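Aromatic-L-amino-acid decarboxylase (PDB 6EEW) catalyses the pyridoxal phosphate-dependent decarboxylation of L-tryptophan to tryptamine and of 5-hydroxy-L-tryptophan to serotonin, working as a homodimer. Local coordinates at residues A[486-489]-A[490-493]; A[402-405]-A[406-409]. All blocks are in the same frame, centred on the assembly; numbering follows the deposited sequence.

Contact 1: residues A[486-489]-A[490-493]; sequences WDLI and QKLT
Gln490 lays its side chain over one face of the Trp486 indole, one helical turn back. Its CG stands 3.9 Å from the centroid of the six-membered ring, a CH-pi contact made over the face, and beyond it the amide is stacked on the indole with the two planes 21° apart. With chi1 of Trp486 at 175°, the ring swings away from its own backbone N and beside its carbonyl carbon, where the glutamine can cover it. Gln490 NE2 gives a weak hydrogen bond to Asp411 OD2. Replacing Trp486 by an alanine would probably strip the Gln490 amide of the surface it rests on and set it freer to turn.

The backbone satisfies itself in the i to i+4 pattern: Gln490 N reaches Trp486 O at 3.0 Å, and Lys491 N and Leu492 N bond likewise to Asp487 O and Leu488 O. Ile489 O is gripped twice. Thr493 N and Thr493 OG1 each lie 2.9 Å from Ile489 O and arrive from opposite faces of its carbonyl plane, the hydroxyl well above it, so both donors of this buried threonine are satisfied by one carbonyl a turn back. Leu488 CG touches Leu492 CD1 at 4.1 Å. Such pairing is characteristic of an alpha-helix, here the C-terminal helix 479-496, with Ile489 and Leu492 packed on helix 438-451 and Trp486 on helix 375-409.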
ATOM      1  N   TRP A 486      21.674 -20.836  20.367  1.00 63.97           N
ATOM      2  CA  TRP A 486      23.062 -21.262  20.207  1.00 67.00           C
ATOM      3  C   TRP A 486      23.288 -22.647  20.809  1.00 69.44           C
ATOM      4  O   TRP A 486      23.970 -23.494  20.211  1.00 73.03           O
ATOM      5  CB  TRP A 486      23.996 -20.226  20.826  1.00 67.53           C
ATOM      6  CG  TRP A 486      25.415 -20.638  20.809  1.00 73.17           C
ATOM      7  CD1 TRP A 486      26.262 -20.724  21.876  1.00 73.12           C
ATOM      8  CD2 TRP A 486      26.158 -21.074  19.668  1.00 72.52           C
ATOM      9  NE1 TRP A 486      27.498 -21.151  21.464  1.00 70.54           N
ATOM     10  CE2 TRP A 486      27.462 -21.380  20.113  1.00 71.10           C
ATOM     11  CE3 TRP A 486      25.853 -21.221  18.311  1.00 68.70           C
ATOM     12  CZ2 TRP A 486      28.459 -21.824  19.251  1.00 72.54           C
ATOM     13  CZ3 TRP A 486      26.845 -21.661  17.455  1.00 70.48           C
ATOM     14  CH2 TRP A 486      28.132 -21.964  17.929  1.00 73.25           C
ATOM     15  N   ASP A 487      22.710 -22.904  21.983  1.00 68.44           N
ATOM     16  CA  ASP A 487      22.802 -24.243  22.563  1.00 72.17           C
ATOM     17  C   ASP A 487      22.233 -25.288  21.610  1.00 69.08           C
ATOM     18  O   ASP A 487      22.840 -26.344  21.387  1.00 66.72           O
ATOM     19  CB  ASP A 487      22.065 -24.286  23.903  1.00 79.85           C
ATOM     20  CG  ASP A 487      22.783 -23.516  24.990  1.00 86.09           C
ATOM     21  OD1 ASP A 487      24.022 -23.406  24.919  1.00 88.69           O
ATOM     22  OD2 ASP A 487      22.102 -23.001  25.905  1.00 89.96           O
ATOM     23  N   LEU A 488      21.066 -25.003  21.025  1.00 68.52           N
ATOM     24  CA  LEU A 488      20.439 -25.945  20.105  1.00 63.69           C
ATOM     25  C   LEU A 488      21.306 -26.171  18.878  1.00 66.50           C
ATOM     26  O   LEU A 488      21.439 -27.303  18.395  1.00 73.37           O
ATOM     27  CB  LEU A 488      19.064 -25.426  19.686  1.00 61.10           C
ATOM     28  CG  LEU A 488      18.274 -26.282  18.687  1.00 57.80           C
ATOM     29  CD1 LEU A 488      17.898 -27.622  19.289  1.00 57.98           C
ATOM     30  CD2 LEU A 488      17.055 -25.550  18.118  1.00 52.37           C
ATOM     31  N   ILE A 489      21.865 -25.092  18.329  1.00 68.05           N
ATOM     32  CA  ILE A 489      22.738 -25.208  17.166  1.00 72.06           C
ATOM     33  C   ILE A 489      23.897 -26.141  17.476  1.00 74.95           C
ATOM     34  O   ILE A 489      24.228 -27.036  16.685  1.00 74.08           O
ATOM     35  CB  ILE A 489      23.224 -23.816  16.722  1.00 71.61           C
ATOM     36  CG1 ILE A 489      22.026 -22.953  16.297  1.00 69.63           C
ATOM     37  CG2 ILE A 489      24.266 -23.944  15.624  1.00 73.03           C
ATOM     38  CD1 ILE A 489      22.372 -21.537  15.895  1.00 66.29           C
ATOM     39  N   GLN A 490      24.513 -25.966  18.650  1.00 73.08           N
ATOM     40  CA  GLN A 490      25.633 -26.824  19.016  1.00 74.17           C
ATOM     41  C   GLN A 490      25.188 -28.272  19.186  1.00 81.87           C
ATOM     42  O   GLN A 490      25.895 -29.197  18.768  1.00 86.96           O
ATOM     43  CB  GLN A 490      26.304 -26.309  20.291  1.00 75.38           C
ATOM     44  CG  GLN A 490      27.282 -25.169  20.055  1.00 73.04           C
ATOM     45  CD  GLN A 490      28.059 -24.792  21.302  1.00 78.74           C
ATOM     46  OE1 GLN A 490      27.485 -24.580  22.373  1.00 80.83           O
ATOM     47  NE2 GLN A 490      29.381 -24.736  21.175  1.00 78.92           N
ATOM     48  N   LYS A 491      24.024 -28.496  19.805  1.00 83.84           N
ATOM     49  CA  LYS A 491      23.543 -29.868  19.966  1.00 86.03           C
ATOM     50  C   LYS A 491      23.317 -30.530  18.614  1.00 84.22           C
ATOM     51  O   LYS A 491      23.712 -31.682  18.395  1.00 88.36           O
ATOM     52  CB  LYS A 491      22.253 -29.912  20.788  1.00 88.67           C
ATOM     53  CG  LYS A 491      21.717 -31.344  20.946  1.00 92.80           C
ATOM     54  CD  LYS A 491      20.430 -31.422  21.755  1.00 98.10           C
ATOM     55  CE  LYS A 491      19.246 -30.827  21.005  1.00 99.63           C
ATOM     56  NZ  LYS A 491      17.954 -31.071  21.715  1.00100.03           N
ATOM     57  N   LEU A 492      22.661 -29.820  17.696  1.00 78.13           N
ATOM     58  CA  LEU A 492      22.386 -30.402  16.389  1.00 78.79           C
ATOM     59  C   LEU A 492      23.663 -30.611  15.591  1.00 79.04           C
ATOM     60  O   LEU A 492      23.747 -31.543  14.785  1.00 80.09           O
ATOM     61  CB  LEU A 492      21.401 -29.525  15.620  1.00 79.05           C
ATOM     62  CG  LEU A 492      20.021 -29.416  16.272  1.00 77.08           C
ATOM     63  CD1 LEU A 492      19.068 -28.568  15.436  1.00 71.91           C
ATOM     64  CD2 LEU A 492      19.453 -30.801  16.519  1.00 78.95           C
ATOM     65  N   THR A 493      24.675 -29.771  15.812  1.00 80.78           N
ATOM     66  CA  THR A 493      25.956 -29.996  15.155  1.00 77.51           C
ATOM     67  C   THR A 493      26.636 -31.238  15.712  1.00 75.86           C
ATOM     68  O   THR A 493      27.173 -32.048  14.952  1.00 77.88           O
ATOM     69  CB  THR A 493      26.855 -28.772  15.319  1.00 77.03           C
ATOM     70  OG1 THR A 493      26.229 -27.632  14.717  1.00 73.64           O
ATOM     71  CG2 THR A 493      28.209 -29.011  14.664  1.00 76.95           C
TER

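Contact 2: residues A[402-405]-A[406-409]; sequences KMFE and EWVR
Met403 and Trp407 come together through complementary first torsions: CG of Met403 is turned away from its backbone N (chi1 -175°), whereas CG of Trp407 lies beside its own N (chi1 -65°), and the two side chains run alongside each other, pointing the same way. The result is an i/i+4 Met-aromatic contact on the last turns of helix 375-409. Met403 CG closes to 3.3 Å from Trp407 CZ2, and the sulfur sits obliquely to the six-membered ring, its SD 4.5 Å from the centroid. Over one face of the indole lies the carbonyl oxygen of Met403, which also accepts the Trp407 backbone N-H. On the buried side, Phe404 CE2 packs at 3.3 Å against Val408 CG2, and the Phe404 ring meets Phe427 edge-to-face.

Two i/i+4 salt bridges line the more exposed side. Lys402 NZ reaches Glu406 OE2 at 3.2 Å, while Glu405 shares its carboxylate between Arg409 and, through OE1, Arg420, an arrangement likely to favour its charged form. Arg409 grips side-on: NH2 at 2.8 Å and NE at 3.1 Å both converge on Glu405 OE2, which lies in the guanidinium plane although the carboxylate is turned 49° from it.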
ATOM      1  N   LYS A 402      26.077  -9.226  18.480  1.00 65.17           N
ATOM      2  CA  LYS A 402      27.514  -9.258  18.753  1.00 61.38           C
ATOM      3  C   LYS A 402      27.855 -10.397  19.700  1.00 56.53           C
ATOM      4  O   LYS A 402      28.846 -11.116  19.508  1.00 55.69           O
ATOM      5  CB  LYS A 402      27.952  -7.913  19.332  1.00 62.15           C
ATOM      6  CG  LYS A 402      29.449  -7.650  19.357  1.00 66.27           C
ATOM      7  CD  LYS A 402      29.712  -6.227  19.841  1.00 69.51           C
ATOM      8  CE  LYS A 402      31.197  -5.870  19.830  1.00 70.94           C
ATOM      9  NZ  LYS A 402      31.971  -6.690  20.789  1.00 69.91           N
ATOM     10  N   MET A 403      27.046 -10.563  20.745  1.00 59.92           N
ATOM     11  CA  MET A 403      27.205 -11.680  21.668  1.00 61.93           C
ATOM     12  C   MET A 403      27.129 -13.018  20.934  1.00 58.94           C
ATOM     13  O   MET A 403      27.949 -13.918  21.170  1.00 54.45           O
ATOM     14  CB  MET A 403      26.132 -11.567  22.752  1.00 69.77           C
ATOM     15  CG  MET A 403      26.191 -12.557  23.886  1.00 83.19           C
ATOM     16  SD  MET A 403      24.893 -12.170  25.089  1.00 91.43           S
ATOM     17  CE  MET A 403      23.411 -12.478  24.123  1.00 87.03           C
ATOM     18  N   PHE A 404      26.130 -13.178  20.049  1.00 53.80           N
ATOM     19  CA  PHE A 404      26.017 -14.437  19.309  1.00 54.66           C
ATOM     20  C   PHE A 404      27.227 -14.674  18.411  1.00 57.46           C
ATOM     21  O   PHE A 404      27.714 -15.808  18.292  1.00 61.29           O
ATOM     22  CB  PHE A 404      24.742 -14.475  18.466  1.00 54.85           C
ATOM     23  CG  PHE A 404      24.623 -15.732  17.652  1.00 53.06           C
ATOM     24  CD1 PHE A 404      24.030 -16.862  18.191  1.00 51.74           C
ATOM     25  CD2 PHE A 404      25.156 -15.802  16.367  1.00 54.25           C
ATOM     26  CE1 PHE A 404      23.946 -18.029  17.464  1.00 57.14           C
ATOM     27  CE2 PHE A 404      25.076 -16.968  15.632  1.00 57.14           C
ATOM     28  CZ  PHE A 404      24.465 -18.084  16.177  1.00 59.40           C
ATOM     29  N   GLU A 405      27.715 -13.617  17.757  1.00 57.72           N
ATOM     30  CA  GLU A 405      28.913 -13.748  16.936  1.00 60.38           C
ATOM     31  C   GLU A 405      30.094 -14.210  17.775  1.00 68.45           C
ATOM     32  O   GLU A 405      30.855 -15.097  17.368  1.00 70.69           O
ATOM     33  CB  GLU A 405      29.245 -12.411  16.276  1.00 56.38           C
ATOM     34  CG  GLU A 405      30.581 -12.416  15.558  1.00 59.84           C
ATOM     35  CD  GLU A 405      31.032 -11.026  15.165  1.00 63.55           C
ATOM     36  OE1 GLU A 405      30.400 -10.042  15.613  1.00 67.23           O
ATOM     37  OE2 GLU A 405      32.018 -10.918  14.408  1.00 67.59           O
ATOM     38  N   GLU A 406      30.249 -13.626  18.965  1.00 72.15           N
ATOM     39  CA  GLU A 406      31.349 -14.007  19.847  1.00 72.49           C
ATOM     40  C   GLU A 406      31.254 -15.478  20.222  1.00 68.42           C
ATOM     41  O   GLU A 406      32.254 -16.203  20.185  1.00 65.12           O
ATOM     42  CB  GLU A 406      31.320 -13.124  21.089  1.00 71.38           C
ATOM     43  CG  GLU A 406      31.465 -11.650  20.767  1.00 78.65           C
ATOM     44  CD  GLU A 406      31.263 -10.766  21.982  1.00 86.00           C
ATOM     45  OE1 GLU A 406      31.290 -11.291  23.114  1.00 90.94           O
ATOM     46  OE2 GLU A 406      31.075  -9.544  21.803  1.00 87.32           O
ATOM     47  N   TRP A 407      30.045 -15.947  20.543  1.00 70.69           N
ATOM     48  CA  TRP A 407      29.849 -17.374  20.791  1.00 70.66           C
ATOM     49  C   TRP A 407      30.308 -18.207  19.596  1.00 71.06           C
ATOM     50  O   TRP A 407      31.052 -19.183  19.751  1.00 74.89           O
ATOM     51  CB  TRP A 407      28.376 -17.666  21.094  1.00 68.46           C
ATOM     52  CG  TRP A 407      27.875 -17.048  22.349  1.00 66.11           C
ATOM     53  CD1 TRP A 407      28.612 -16.669  23.428  1.00 71.58           C
ATOM     54  CD2 TRP A 407      26.518 -16.718  22.650  1.00 59.97           C
ATOM     55  NE1 TRP A 407      27.795 -16.129  24.392  1.00 72.18           N
ATOM     56  CE2 TRP A 407      26.506 -16.142  23.935  1.00 63.51           C
ATOM     57  CE3 TRP A 407      25.308 -16.850  21.957  1.00 65.47           C
ATOM     58  CZ2 TRP A 407      25.334 -15.704  24.548  1.00 66.93           C
ATOM     59  CZ3 TRP A 407      24.145 -16.414  22.564  1.00 66.62           C
ATOM     60  CH2 TRP A 407      24.164 -15.845  23.846  1.00 65.41           C
ATOM     61  N   VAL A 408      29.881 -17.827  18.388  1.00 64.31           N
ATOM     62  CA  VAL A 408      30.237 -18.609  17.204  1.00 60.09           C
ATOM     63  C   VAL A 408      31.747 -18.663  17.015  1.00 58.31           C
ATOM     64  O   VAL A 408      32.310 -19.725  16.710  1.00 55.45           O
ATOM     65  CB  VAL A 408      29.539 -18.047  15.952  1.00 64.46           C
ATOM     66  CG1 VAL A 408      30.110 -18.700  14.703  1.00 65.68           C
ATOM     67  CG2 VAL A 408      28.035 -18.278  16.031  1.00 67.72           C
ATOM     68  N   ARG A 409      32.434 -17.528  17.198  1.00 62.45           N
ATOM     69  CA  ARG A 409      33.888 -17.520  17.026  1.00 68.39           C
ATOM     70  C   ARG A 409      34.584 -18.414  18.040  1.00 70.19           C
ATOM     71  O   ARG A 409      35.696 -18.886  17.780  1.00 76.75           O
ATOM     72  CB  ARG A 409      34.449 -16.102  17.111  1.00 69.54           C
ATOM     73  CG  ARG A 409      34.015 -15.195  15.971  1.00 64.42           C
ATOM     74  CD  ARG A 409      34.719 -13.847  16.053  1.00 65.14           C
ATOM     75  NE  ARG A 409      34.248 -12.909  15.040  1.00 66.82           N
ATOM     76  CZ  ARG A 409      34.676 -12.895  13.782  1.00 64.21           C
ATOM     77  NH1 ARG A 409      35.591 -13.772  13.384  1.00 63.15           N
ATOM     78  NH2 ARG A 409      34.192 -12.005  12.921  1.00 60.09           N
TER

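How the contacts relate
Contacts 1 and 2 illustrate how side chains ordered within one helix can also form its interface with another. Their centres are 14 Å apart, and their side chains touch directly. The indoles of Trp486 and Trp407 meet with planes about 15° apart, and Trp486 NE1 comes within 3.6 Å of Trp407 CB. Deeper in, Trp486 CE3 packs 3.8 Å from Phe404 CE1, while Ile489 CD1 lies 4.0 Å from Phe404 CZ. Phe414 of strand 414-416 touches both Ile489 and Val408, joining the helix pair to the four-stranded antiparallel sheet. Both contacts lie away from the tryptophan-binding residues and the pyridoxal phosphate lysine; a bound calcium ion is about 11 Å from the Met403 side chain.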